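Local coordinates for protein thermospermine synthase (Medicago truncatula, PDB 6BQ6) that probably transfers an aminopropyl group from decarboxylated S-adenosylmethionine to spermidine, making the tetraamine thermospermine in plant polyamine biosynthesis, at residues 49-61 and 133-145. Residues are numbered along the deposited sequence; the frame is centred on the assembly and turned at random.
Sequences LHTGASQYQDIAL and IDEEVVEFCKSYL
Asp-134 OD2 takes two hydrogen bonds from the hairpin turn. Ser-54 OG gives the shorter, 2.6 Å to Asp-134 OD2, arriving on the syn side and out of the carboxylate plane. Gln-57 NE2 reaches the anti lone pair of Asp-134 OD2 at 2.9 Å; the N-H points almost straight at it (172°), and amide and carboxylate lie nearly coplanar. Asp-134 is also the N-cap of helix 135-144: its OD1 accepts from Glu-136 N, which comes from above the carboxylate plane. Ser-54 OG in turn accepts from Gln-57 N, an ST motif within the turn, so the hydroxyl both donates and accepts. Replacing Asp-134 by an alanine would probably leave Ser-54 OG and Gln-57 NE2 without their shared acceptor and the helix start uncapped. Gln-57 binds adenosine in another structure of this protein, so the coplanar bond from Asp-134 is consistent with a second-shell role in setting the Gln-57 amide. The contact lays an antiparallel hairpin of the tetramerisation domain against the helix that follows strand 127-132 of the Rossmann-like catalytic domain; the axes of strand 58-61 and helix 135-144 run nearly parallel, 9.9 Å apart. Here Phe-140, its CG anti to the backbone N (chi1 -177°), extends to the sheet. Ile-59 CG2 sits over one face of its ring, 4.0 Å from the centroid, a CH-pi contact, while Leu-61 CB meets the edge at CZ. Ile-59 CD1 touches Val-137 CG2 at 4.0 Å. Near the turn, Ile-133 CG2 lies over one face of the Tyr-56 ring, 9° off its normal, with Gln-55 NE2 over the opposite face.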
loop_
_atom_site.group_PDB
_atom_site.type_symbol
_atom_site.label_atom_id
_atom_site.label_comp_id
_atom_site.label_asym_id
_atom_site.label_seq_id
_atom_site.Cartn_x
_atom_site.Cartn_y
_atom_site.Cartn_z
ATOM N N LEU B 49 -1.930 9.024 -17.900
ATOM C CA LEU B 49 -2.037 9.608 -19.230
ATOM C C LEU B 49 -3.126 10.641 -19.304
ATOM O O LEU B 49 -2.904 11.744 -19.828
ATOM C CB LEU B 49 -2.232 8.544 -20.302
ATOM C CG LEU B 49 -1.048 7.579 -20.512
ATOM C CD1 LEU B 49 -1.473 6.450 -21.432
ATOM C CD2 LEU B 49 0.177 8.293 -21.084
ATOM N N HIS B 50 -4.200 10.332 -18.555
ATOM C CA HIS B 50 -5.362 11.211 -18.293
ATOM C C HIS B 50 -6.148 10.844 -17.021
ATOM O O HIS B 50 -6.212 9.682 -16.619
ATOM C CB HIS B 50 -6.330 11.145 -19.471
ATOM C CG HIS B 50 -7.619 11.878 -19.236
ATOM N ND1 HIS B 50 -7.910 13.075 -19.847
ATOM C CD2 HIS B 50 -8.693 11.582 -18.462
ATOM C CE1 HIS B 50 -9.106 13.489 -19.465
ATOM N NE2 HIS B 50 -9.604 12.602 -18.624
ATOM N N THR B 51 -6.760 11.835 -16.380
ATOM C CA THR B 51 -7.689 11.584 -15.275
ATOM C C THR B 51 -8.842 12.596 -15.435
ATOM O O THR B 51 -8.614 13.718 -15.889
ATOM C CB THR B 51 -6.998 11.688 -13.884
ATOM O OG1 THR B 51 -6.244 10.491 -13.608
ATOM C CG2 THR B 51 -7.995 11.855 -12.788
ATOM N N GLY B 52 -10.069 12.203 -15.105
ATOM C CA GLY B 52 -11.236 13.087 -15.302
ATOM C C GLY B 52 -12.500 12.535 -14.673
ATOM O O GLY B 52 -12.403 11.668 -13.801
ATOM N N ALA B 53 -13.671 13.040 -15.099
ATOM C CA ALA B 53 -14.973 12.502 -14.666
ATOM C C ALA B 53 -16.247 13.064 -15.314
ATOM O O ALA B 53 -16.323 14.266 -15.544
ATOM C CB ALA B 53 -15.111 12.675 -13.185
ATOM N N SER B 54 -17.270 12.199 -15.464
ATOM C CA SER B 54 -18.659 12.582 -15.759
ATOM C C SER B 54 -19.384 12.496 -14.416
ATOM O O SER B 54 -18.790 12.062 -13.433
ATOM C CB SER B 54 -19.256 11.595 -16.757
ATOM O OG SER B 54 -19.558 10.354 -16.122
ATOM N N GLN B 55 -20.676 12.844 -14.360
ATOM C CA GLN B 55 -21.397 12.675 -13.076
ATOM C C GLN B 55 -21.658 11.222 -12.757
ATOM O O GLN B 55 -21.927 10.900 -11.595
ATOM C CB GLN B 55 -22.668 13.572 -12.879
ATOM C CG GLN B 55 -23.863 13.368 -13.765
ATOM C CD GLN B 55 -24.758 12.212 -13.324
ATOM O OE1 GLN B 55 -25.371 12.223 -12.247
ATOM N NE2 GLN B 55 -24.857 11.226 -14.175
ATOM N N TYR B 56 -21.525 10.337 -13.754
ATOM C CA TYR B 56 -21.580 8.903 -13.500
ATOM C C TYR B 56 -20.324 8.350 -12.869
ATOM O O TYR B 56 -20.414 7.454 -12.022
ATOM C CB TYR B 56 -21.840 8.102 -14.774
ATOM C CG TYR B 56 -23.183 8.341 -15.329
ATOM C CD1 TYR B 56 -24.309 7.780 -14.713
ATOM C CD2 TYR B 56 -23.355 9.116 -16.453
ATOM C CE1 TYR B 56 -25.566 8.019 -15.220
ATOM C CE2 TYR B 56 -24.613 9.358 -16.969
ATOM C CZ TYR B 56 -25.713 8.813 -16.332
ATOM O OH TYR B 56 -26.976 9.064 -16.822
ATOM N N GLN B 57 -19.149 8.801 -13.303
ATOM C CA GLN B 57 -17.910 8.102 -12.891
ATOM C C GLN B 57 -16.645 8.844 -13.300
ATOM O O GLN B 57 -16.659 9.555 -14.285
ATOM C CB GLN B 57 -17.870 6.679 -13.487
ATOM C CG GLN B 57 -17.863 6.671 -15.009
ATOM C CD GLN B 57 -18.457 5.409 -15.611
ATOM O OE1 GLN B 57 -18.268 4.314 -15.084
ATOM N NE2 GLN B 57 -19.158 5.559 -16.719
ATOM N N ASP B 58 -15.585 8.708 -12.497
ATOM C CA ASP B 58 -14.253 9.184 -12.836
ATOM C C ASP B 58 -13.631 8.242 -13.854
ATOM O O ASP B 58 -13.935 7.075 -13.867
ATOM C CB ASP B 58 -13.325 9.242 -11.615
ATOM C CG ASP B 58 -13.758 10.293 -10.579
ATOM O OD1 ASP B 58 -14.632 11.150 -10.871
ATOM O OD2 ASP B 58 -13.227 10.227 -9.451
ATOM N N ILE B 59 -12.781 8.802 -14.696
ATOM C CA ILE B 59 -12.202 8.122 -15.830
ATOM C C ILE B 59 -10.715 8.385 -15.779
ATOM O O ILE B 59 -10.323 9.508 -15.589
ATOM C CB ILE B 59 -12.767 8.700 -17.155
ATOM C CG1 ILE B 59 -14.302 8.635 -17.119
ATOM C CG2 ILE B 59 -12.171 7.934 -18.319
ATOM C CD1 ILE B 59 -15.029 9.571 -18.048
ATOM N N ALA B 60 -9.890 7.348 -15.929
ATOM C CA ALA B 60 -8.424 7.490 -15.911
ATOM C C ALA B 60 -7.827 6.509 -16.909
ATOM O O ALA B 60 -8.355 5.407 -17.080
ATOM C CB ALA B 60 -7.880 7.217 -14.512
ATOM N N LEU B 61 -6.824 6.954 -17.658
ATOM C CA LEU B 61 -6.016 6.085 -18.488
ATOM C C LEU B 61 -4.572 6.099 -17.989
ATOM O O LEU B 61 -3.922 7.166 -17.939
ATOM C CB LEU B 61 -6.099 6.505 -19.934
ATOM C CG LEU B 61 -5.473 5.565 -20.958
ATOM C CD1 LEU B 61 -6.217 4.243 -21.156
ATOM C CD2 LEU B 61 -5.310 6.296 -22.289
ATOM N N ILE B 133 -24.686 4.577 -21.394
ATOM C CA ILE B 133 -25.319 5.689 -20.730
ATOM C C ILE B 133 -24.377 6.891 -20.616
ATOM O O ILE B 133 -24.845 7.989 -20.456
ATOM C CB ILE B 133 -25.894 5.258 -19.386
ATOM C CG1 ILE B 133 -27.040 6.184 -19.022
ATOM C CG2 ILE B 133 -24.801 5.144 -18.318
ATOM C CD1 ILE B 133 -28.064 5.561 -18.100
ATOM N N ASP B 134 -23.066 6.681 -20.714
ATOM C CA ASP B 134 -22.082 7.723 -20.393
ATOM C C ASP B 134 -21.353 8.127 -21.634
ATOM O O ASP B 134 -20.369 7.526 -22.026
ATOM C CB ASP B 134 -21.111 7.260 -19.292
ATOM C CG ASP B 134 -20.275 8.398 -18.727
ATOM O OD1 ASP B 134 -20.281 9.509 -19.304
ATOM O OD2 ASP B 134 -19.683 8.206 -17.657
ATOM N N GLU B 135 -21.845 9.193 -22.267
ATOM C CA GLU B 135 -21.228 9.684 -23.475
ATOM C C GLU B 135 -19.779 10.094 -23.265
ATOM O O GLU B 135 -18.958 10.016 -24.182
ATOM C CB GLU B 135 -22.034 10.878 -24.001
ATOM C CG GLU B 135 -21.578 11.353 -25.368
ATOM C CD GLU B 135 -22.567 12.334 -25.979
ATOM O OE1 GLU B 135 -23.204 13.067 -25.191
ATOM O OE2 GLU B 135 -22.700 12.365 -27.231
ATOM N N GLU B 136 -19.424 10.501 -22.058
ATOM C CA GLU B 136 -18.030 10.954 -21.827
ATOM C C GLU B 136 -17.075 9.798 -21.893
ATOM O O GLU B 136 -15.976 9.946 -22.408
ATOM C CB GLU B 136 -17.916 11.728 -20.525
ATOM C CG GLU B 136 -18.526 13.123 -20.705
ATOM C CD GLU B 136 -18.248 14.064 -19.554
ATOM O OE1 GLU B 136 -17.157 13.952 -18.969
ATOM O OE2 GLU B 136 -19.138 14.908 -19.248
ATOM N N VAL B 137 -17.513 8.613 -21.483
ATOM C CA VAL B 137 -16.661 7.411 -21.610
ATOM C C VAL B 137 -16.478 7.078 -23.095
ATOM O O VAL B 137 -15.379 6.808 -23.540
ATOM C CB VAL B 137 -17.239 6.214 -20.855
ATOM C CG1 VAL B 137 -16.496 4.910 -21.227
ATOM C CG2 VAL B 137 -17.192 6.464 -19.351
ATOM N N VAL B 138 -17.562 7.113 -23.872
ATOM C CA VAL B 138 -17.484 6.801 -25.301
ATOM C C VAL B 138 -16.527 7.751 -25.973
ATOM O O VAL B 138 -15.655 7.344 -26.743
ATOM C CB VAL B 138 -18.859 6.893 -25.992
ATOM C CG1 VAL B 138 -18.724 6.731 -27.495
ATOM C CG2 VAL B 138 -19.736 5.802 -25.416
ATOM N N GLU B 139 -16.722 9.029 -25.703
ATOM C CA GLU B 139 -15.912 10.040 -26.392
ATOM C C GLU B 139 -14.446 9.958 -25.964
ATOM O O GLU B 139 -13.549 10.111 -26.800
ATOM C CB GLU B 139 -16.513 11.414 -26.164
ATOM C CG GLU B 139 -17.809 11.631 -26.956
ATOM C CD GLU B 139 -17.609 11.627 -28.485
ATOM O OE1 GLU B 139 -16.533 12.027 -28.988
ATOM O OE2 GLU B 139 -18.497 11.147 -29.193
ATOM N N PHE B 140 -14.220 9.667 -24.679
ATOM C CA PHE B 140 -12.865 9.474 -24.177
ATOM C C PHE B 140 -12.191 8.335 -24.934
ATOM O O PHE B 140 -11.089 8.481 -25.447
ATOM C CB PHE B 140 -12.889 9.163 -22.699
ATOM C CG PHE B 140 -11.523 9.024 -22.112
ATOM C CD1 PHE B 140 -10.813 10.136 -21.778
ATOM C CD2 PHE B 140 -10.937 7.807 -21.993
ATOM C CE1 PHE B 140 -9.525 10.028 -21.298
ATOM C CE2 PHE B 140 -9.642 7.675 -21.488
ATOM C CZ PHE B 140 -8.943 8.787 -21.136
ATOM N N CYS B 141 -12.870 7.193 -25.001
ATOM C CA CYS B 141 -12.276 6.007 -25.630
ATOM C C CYS B 141 -12.127 6.175 -27.134
ATOM O O CYS B 141 -11.172 5.717 -27.707
ATOM C CB CYS B 141 -13.068 4.768 -25.268
ATOM S SG CYS B 141 -12.941 4.396 -23.513
ATOM N N LYS B 142 -13.086 6.837 -27.775
ATOM C CA LYS B 142 -12.971 7.088 -29.194
ATOM C C LYS B 142 -11.697 7.859 -29.525
ATOM O O LYS B 142 -11.063 7.656 -30.586
ATOM C CB LYS B 142 -14.182 7.868 -29.666
ATOM C CG LYS B 142 -14.199 8.091 -31.143
ATOM C CD LYS B 142 -15.604 8.468 -31.621
ATOM C CE LYS B 142 -15.588 8.683 -33.133
ATOM N NZ LYS B 142 -16.895 8.344 -33.789
ATOM N N SER B 143 -11.315 8.732 -28.619
ATOM C CA SER B 143 -10.089 9.524 -28.787
ATOM C C SER B 143 -8.803 8.852 -28.321
ATOM O O SER B 143 -7.732 9.008 -28.961
ATOM C CB SER B 143 -10.241 10.880 -28.090
ATOM O OG SER B 143 -10.777 11.799 -29.028
ATOM N N TYR B 144 -8.877 8.124 -27.213
ATOM C CA TYR B 144 -7.674 7.595 -26.566
ATOM C C TYR B 144 -7.376 6.140 -26.731
ATOM O O TYR B 144 -6.233 5.751 -26.514
ATOM C CB TYR B 144 -7.718 7.920 -25.094
ATOM C CG TYR B 144 -7.582 9.415 -24.864
ATOM C CD1 TYR B 144 -6.392 10.063 -25.140
ATOM C CD2 TYR B 144 -8.643 10.173 -24.381
ATOM C CE1 TYR B 144 -6.261 11.442 -24.905
ATOM C CE2 TYR B 144 -8.517 11.534 -24.169
ATOM C CZ TYR B 144 -7.330 12.155 -24.440
ATOM O OH TYR B 144 -7.188 13.498 -24.186
ATOM N N LEU B 145 -8.354 5.323 -27.117
ATOM C CA LEU B 145 -8.073 3.921 -27.342
ATOM C C LEU B 145 -7.876 3.690 -28.824
ATOM O O LEU B 145 -8.792 3.311 -29.546
ATOM C CB LEU B 145 -9.133 3.002 -26.727
ATOM C CG LEU B 145 -9.406 3.141 -25.232
ATOM C CD1 LEU B 145 -10.323 2.024 -24.722
ATOM C CD2 LEU B 145 -8.136 3.180 -24.410
#